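Local coordinates for putative immunoglobulin-blocking virulence protein (Mycoplasma mycoides subsp. capri, PDB 7ADK) that probably blocks host immunoglobulins as a virulence factor, helping the mycoplasma evade antibody immunity, at residues A[205-211]-A[245-249]. Numbering follows the deposited sequence.
Sequences LFNNSIF and TLERY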
ATOM      1  N   LEU A 205      -9.118 -36.123  26.296  1.00 74.51           N
ATOM      2  CA  LEU A 205     -10.448 -36.381  25.726  1.00 74.51           C
ATOM      3  C   LEU A 205     -11.606 -36.312  26.732  1.00 74.51           C
ATOM      4  O   LEU A 205     -12.676 -35.840  26.367  1.00 74.51           O
ATOM      5  CB  LEU A 205     -10.466 -37.732  24.994  1.00 74.51           C
ATOM      6  CG  LEU A 205      -9.892 -37.635  23.579  1.00 74.51           C
ATOM      7  CD1 LEU A 205      -9.471 -39.004  23.063  1.00 74.51           C
ATOM      8  CD2 LEU A 205     -10.933 -37.051  22.632  1.00 74.51           C
ATOM      9  N   PHE A 206     -11.412 -36.728  27.983  1.00 77.41           N
ATOM     10  CA  PHE A 206     -12.437 -36.662  29.032  1.00 77.41           C
ATOM     11  C   PHE A 206     -11.977 -35.826  30.220  1.00 77.41           C
ATOM     12  O   PHE A 206     -12.450 -36.006  31.342  1.00 77.41           O
ATOM     13  CB  PHE A 206     -12.915 -38.064  29.430  1.00 77.41           C
ATOM     14  CG  PHE A 206     -13.350 -38.919  28.266  1.00 77.41           C
ATOM     15  CD1 PHE A 206     -14.260 -38.426  27.319  1.00 77.41           C
ATOM     16  CD2 PHE A 206     -12.791 -40.185  28.078  1.00 77.41           C
ATOM     17  CE1 PHE A 206     -14.587 -39.173  26.184  1.00 77.41           C
ATOM     18  CE2 PHE A 206     -13.112 -40.932  26.942  1.00 77.41           C
ATOM     19  CZ  PHE A 206     -14.002 -40.426  25.990  1.00 77.41           C
ATOM     20  N   ASN A 207     -11.060 -34.895  29.969  1.00 79.63           N
ATOM     21  CA  ASN A 207     -10.660 -33.846  30.892  1.00 79.63           C
ATOM     22  C   ASN A 207     -10.182 -32.616  30.102  1.00 79.63           C
ATOM     23  O   ASN A 207      -8.993 -32.468  29.831  1.00 79.63           O
ATOM     24  CB  ASN A 207      -9.605 -34.379  31.854  1.00 79.63           C
ATOM     25  CG  ASN A 207      -9.143 -33.368  32.857  1.00 79.63           C
ATOM     26  OD1 ASN A 207      -9.753 -32.428  33.156  1.00 79.63           O
ATOM     27  ND2 ASN A 207      -8.078 -33.511  33.413  1.00 79.63           N
ATOM     28  N   ASN A 208     -11.117 -31.762  29.696  1.00 74.63           N
ATOM     29  CA  ASN A 208     -10.849 -30.542  28.942  1.00 74.63           C
ATOM     30  C   ASN A 208     -11.918 -29.483  29.202  1.00 74.63           C
ATOM     31  O   ASN A 208     -12.994 -29.782  29.691  1.00 74.63           O
ATOM     32  CB  ASN A 208     -10.682 -30.834  27.440  1.00 74.63           C
ATOM     33  CG  ASN A 208     -11.940 -31.302  26.748  1.00 74.63           C
ATOM     34  OD1 ASN A 208     -12.886 -30.551  26.573  1.00 74.63           O
ATOM     35  ND2 ASN A 208     -11.980 -32.534  26.322  1.00 74.63           N
ATOM     36  N   SER A 209     -11.633 -28.237  28.864  1.00 75.71           N
ATOM     37  CA  SER A 209     -12.466 -27.086  29.206  1.00 75.71           C
ATOM     38  C   SER A 209     -13.926 -27.183  28.740  1.00 75.71           C
ATOM     39  O   SER A 209     -14.825 -26.880  29.523  1.00 75.71           O
ATOM     40  CB  SER A 209     -11.783 -25.826  28.691  1.00 75.71           C
ATOM     41  OG  SER A 209     -12.460 -24.668  29.073  1.00 75.71           O
ATOM     42  N   ILE A 210     -14.221 -27.670  27.525  1.00 76.03           N
ATOM     43  CA  ILE A 210     -15.609 -27.820  27.040  1.00 76.03           C
ATOM     44  C   ILE A 210     -16.301 -29.016  27.706  1.00 76.03           C
ATOM     45  O   ILE A 210     -17.392 -28.880  28.260  1.00 76.03           O
ATOM     46  CB  ILE A 210     -15.646 -27.862  25.492  1.00 76.03           C
ATOM     47  CG1 ILE A 210     -15.428 -26.457  24.881  1.00 76.03           C
ATOM     48  CG2 ILE A 210     -16.901 -28.491  24.903  1.00 76.03           C
ATOM     49  CD1 ILE A 210     -16.528 -25.422  25.104  1.00 76.03           C
ATOM     50  N   PHE A 211     -15.644 -30.172  27.742  1.00 75.95           N
ATOM     51  CA  PHE A 211     -16.159 -31.377  28.389  1.00 75.95           C
ATOM     52  C   PHE A 211     -16.474 -31.167  29.881  1.00 75.95           C
ATOM     53  O   PHE A 211     -17.500 -31.628  30.378  1.00 75.95           O
ATOM     54  CB  PHE A 211     -15.137 -32.494  28.178  1.00 75.95           C
ATOM     55  CG  PHE A 211     -15.599 -33.850  28.643  1.00 75.95           C
ATOM     56  CD1 PHE A 211     -15.389 -34.256  29.972  1.00 75.95           C
ATOM     57  CD2 PHE A 211     -16.229 -34.717  27.740  1.00 75.95           C
ATOM     58  CE1 PHE A 211     -15.817 -35.520  30.396  1.00 75.95           C
ATOM     59  CE2 PHE A 211     -16.662 -35.976  28.171  1.00 75.95           C
ATOM     60  CZ  PHE A 211     -16.460 -36.378  29.498  1.00 75.95           C
ATOM     61  N   THR A 245     -13.088 -28.634  19.769  1.00 77.07           N
ATOM     62  CA  THR A 245     -13.192 -29.849  20.599  1.00 77.07           C
ATOM     63  C   THR A 245     -14.217 -30.856  20.077  1.00 77.07           C
ATOM     64  O   THR A 245     -13.980 -32.048  20.179  1.00 77.07           O
ATOM     65  CB  THR A 245     -13.559 -29.525  22.049  1.00 77.07           C
ATOM     66  OG1 THR A 245     -14.708 -28.723  22.083  1.00 77.07           O
ATOM     67  CG2 THR A 245     -12.451 -28.811  22.793  1.00 77.07           C
ATOM     68  N   LEU A 246     -15.334 -30.432  19.473  1.00 77.22           N
ATOM     69  CA  LEU A 246     -16.367 -31.321  18.907  1.00 77.22           C
ATOM     70  C   LEU A 246     -15.776 -32.349  17.936  1.00 77.22           C
ATOM     71  O   LEU A 246     -16.097 -33.531  18.039  1.00 77.22           O
ATOM     72  CB  LEU A 246     -17.469 -30.476  18.235  1.00 77.22           C
ATOM     73  CG  LEU A 246     -18.539 -31.244  17.429  1.00 77.22           C
ATOM     74  CD1 LEU A 246     -19.327 -32.247  18.256  1.00 77.22           C
ATOM     75  CD2 LEU A 246     -19.523 -30.285  16.805  1.00 77.22           C
ATOM     76  N   GLU A 247     -14.867 -31.925  17.066  1.00 78.21           N
ATOM     77  CA  GLU A 247     -14.211 -32.758  16.064  1.00 78.21           C
ATOM     78  C   GLU A 247     -13.514 -33.985  16.669  1.00 78.21           C
ATOM     79  O   GLU A 247     -13.474 -35.041  16.037  1.00 78.21           O
ATOM     80  CB  GLU A 247     -13.190 -31.915  15.287  1.00 78.21           C
ATOM     81  CG  GLU A 247     -13.753 -31.050  14.148  1.00 78.21           C
ATOM     82  CD  GLU A 247     -14.757 -29.946  14.519  1.00 78.21           C
ATOM     83  OE1 GLU A 247     -14.845 -29.547  15.695  1.00 78.21           O
ATOM     84  OE2 GLU A 247     -15.467 -29.470  13.611  1.00 78.21           O
ATOM     85  N   ARG A 248     -13.010 -33.890  17.903  1.00 70.05           N
ATOM     86  CA  ARG A 248     -12.268 -34.961  18.576  1.00 70.05           C
ATOM     87  C   ARG A 248     -13.123 -36.176  18.929  1.00 70.05           C
ATOM     88  O   ARG A 248     -12.602 -37.268  19.118  1.00 70.05           O
ATOM     89  CB  ARG A 248     -11.634 -34.412  19.849  1.00 70.05           C
ATOM     90  CG  ARG A 248     -10.716 -33.209  19.618  1.00 70.05           C
ATOM     91  CD  ARG A 248     -10.142 -32.716  20.938  1.00 70.05           C
ATOM     92  NE  ARG A 248      -9.287 -33.733  21.549  1.00 70.05           N
ATOM     93  CZ  ARG A 248      -8.665 -33.654  22.698  1.00 70.05           C
ATOM     94  NH1 ARG A 248      -8.802 -32.659  23.503  1.00 70.05           N
ATOM     95  NH2 ARG A 248      -7.860 -34.598  23.024  1.00 70.05           N
ATOM     96  N   TYR A 249     -14.433 -35.989  19.004  1.00 74.23           N
ATOM     97  CA  TYR A 249     -15.431 -37.042  19.187  1.00 74.23           C
ATOM     98  C   TYR A 249     -16.196 -37.364  17.898  1.00 74.23           C
ATOM     99  O   TYR A 249     -16.648 -38.489  17.735  1.00 74.23           O
ATOM    100  CB  TYR A 249     -16.407 -36.626  20.294  1.00 74.23           C
ATOM    101  CG  TYR A 249     -15.776 -36.000  21.520  1.00 74.23           C
ATOM    102  CD1 TYR A 249     -15.315 -36.795  22.584  1.00 74.23           C
ATOM    103  CD2 TYR A 249     -15.628 -34.604  21.572  1.00 74.23           C
ATOM    104  CE1 TYR A 249     -14.674 -36.191  23.681  1.00 74.23           C
ATOM    105  CE2 TYR A 249     -14.997 -33.999  22.670  1.00 74.23           C
ATOM    106  CZ  TYR A 249     -14.500 -34.794  23.715  1.00 74.23           C
ATOM    107  OH  TYR A 249     -13.866 -34.202  24.751  1.00 74.23           O
TER
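The phenol oxygen of Tyr249 reaches across to residues 205-208 and is gripped twice there. Tyr249 OH donates to the backbone Leu205 O at 2.6 Å, lying in the carbonyl plane, and accepts from Asn208 ND2 at 3.0 Å, nearly in the plane of that amide. A tyrosine suits this place because its hydroxyl can give one bond and take another, while its ring offers carbon to the apolar residues of segment 205-211: CE1 of Tyr249 packs 3.9 Å from Phe206 CE1, and Leu205 and Phe211 add further carbon contacts.

Asn208 divides its amide between two tasks. Its first torsion, with CG between the backbone N and the carbonyl carbon (chi1 67°), places Asn208 OD1 over the start of helix 209-218, where it accepts from Phe211 N at 3.0 Å and, weakly, from Ile210 N; Asn208 ND2 bonds Gly204 O as well as the tyrosine. Both ends of a buried amide are thus satisfied.

Arg248 lays its guanidinium against Leu205, whose CA lies over one face and whose CG is 3.7 Å from Arg248 NH2. Arg248 NH1 donates to Val203 O and Arg248 NE to Ala318 O, while Arg248 NH2 makes a weak bond to Pro315 O, the many N-H groups of arginine serving to join separate backbones. Thr245 suits its place because its hydroxyl, already engaged with Ala241 O, can lie against the Ile210 methyl, with Thr245 OG1 3.6 Å from Ile210 CG2.

The arrangement is an asparagine N-cap, its amide nitrogen tied through a tyrosine hydroxyl to the neighbouring helix 247-253.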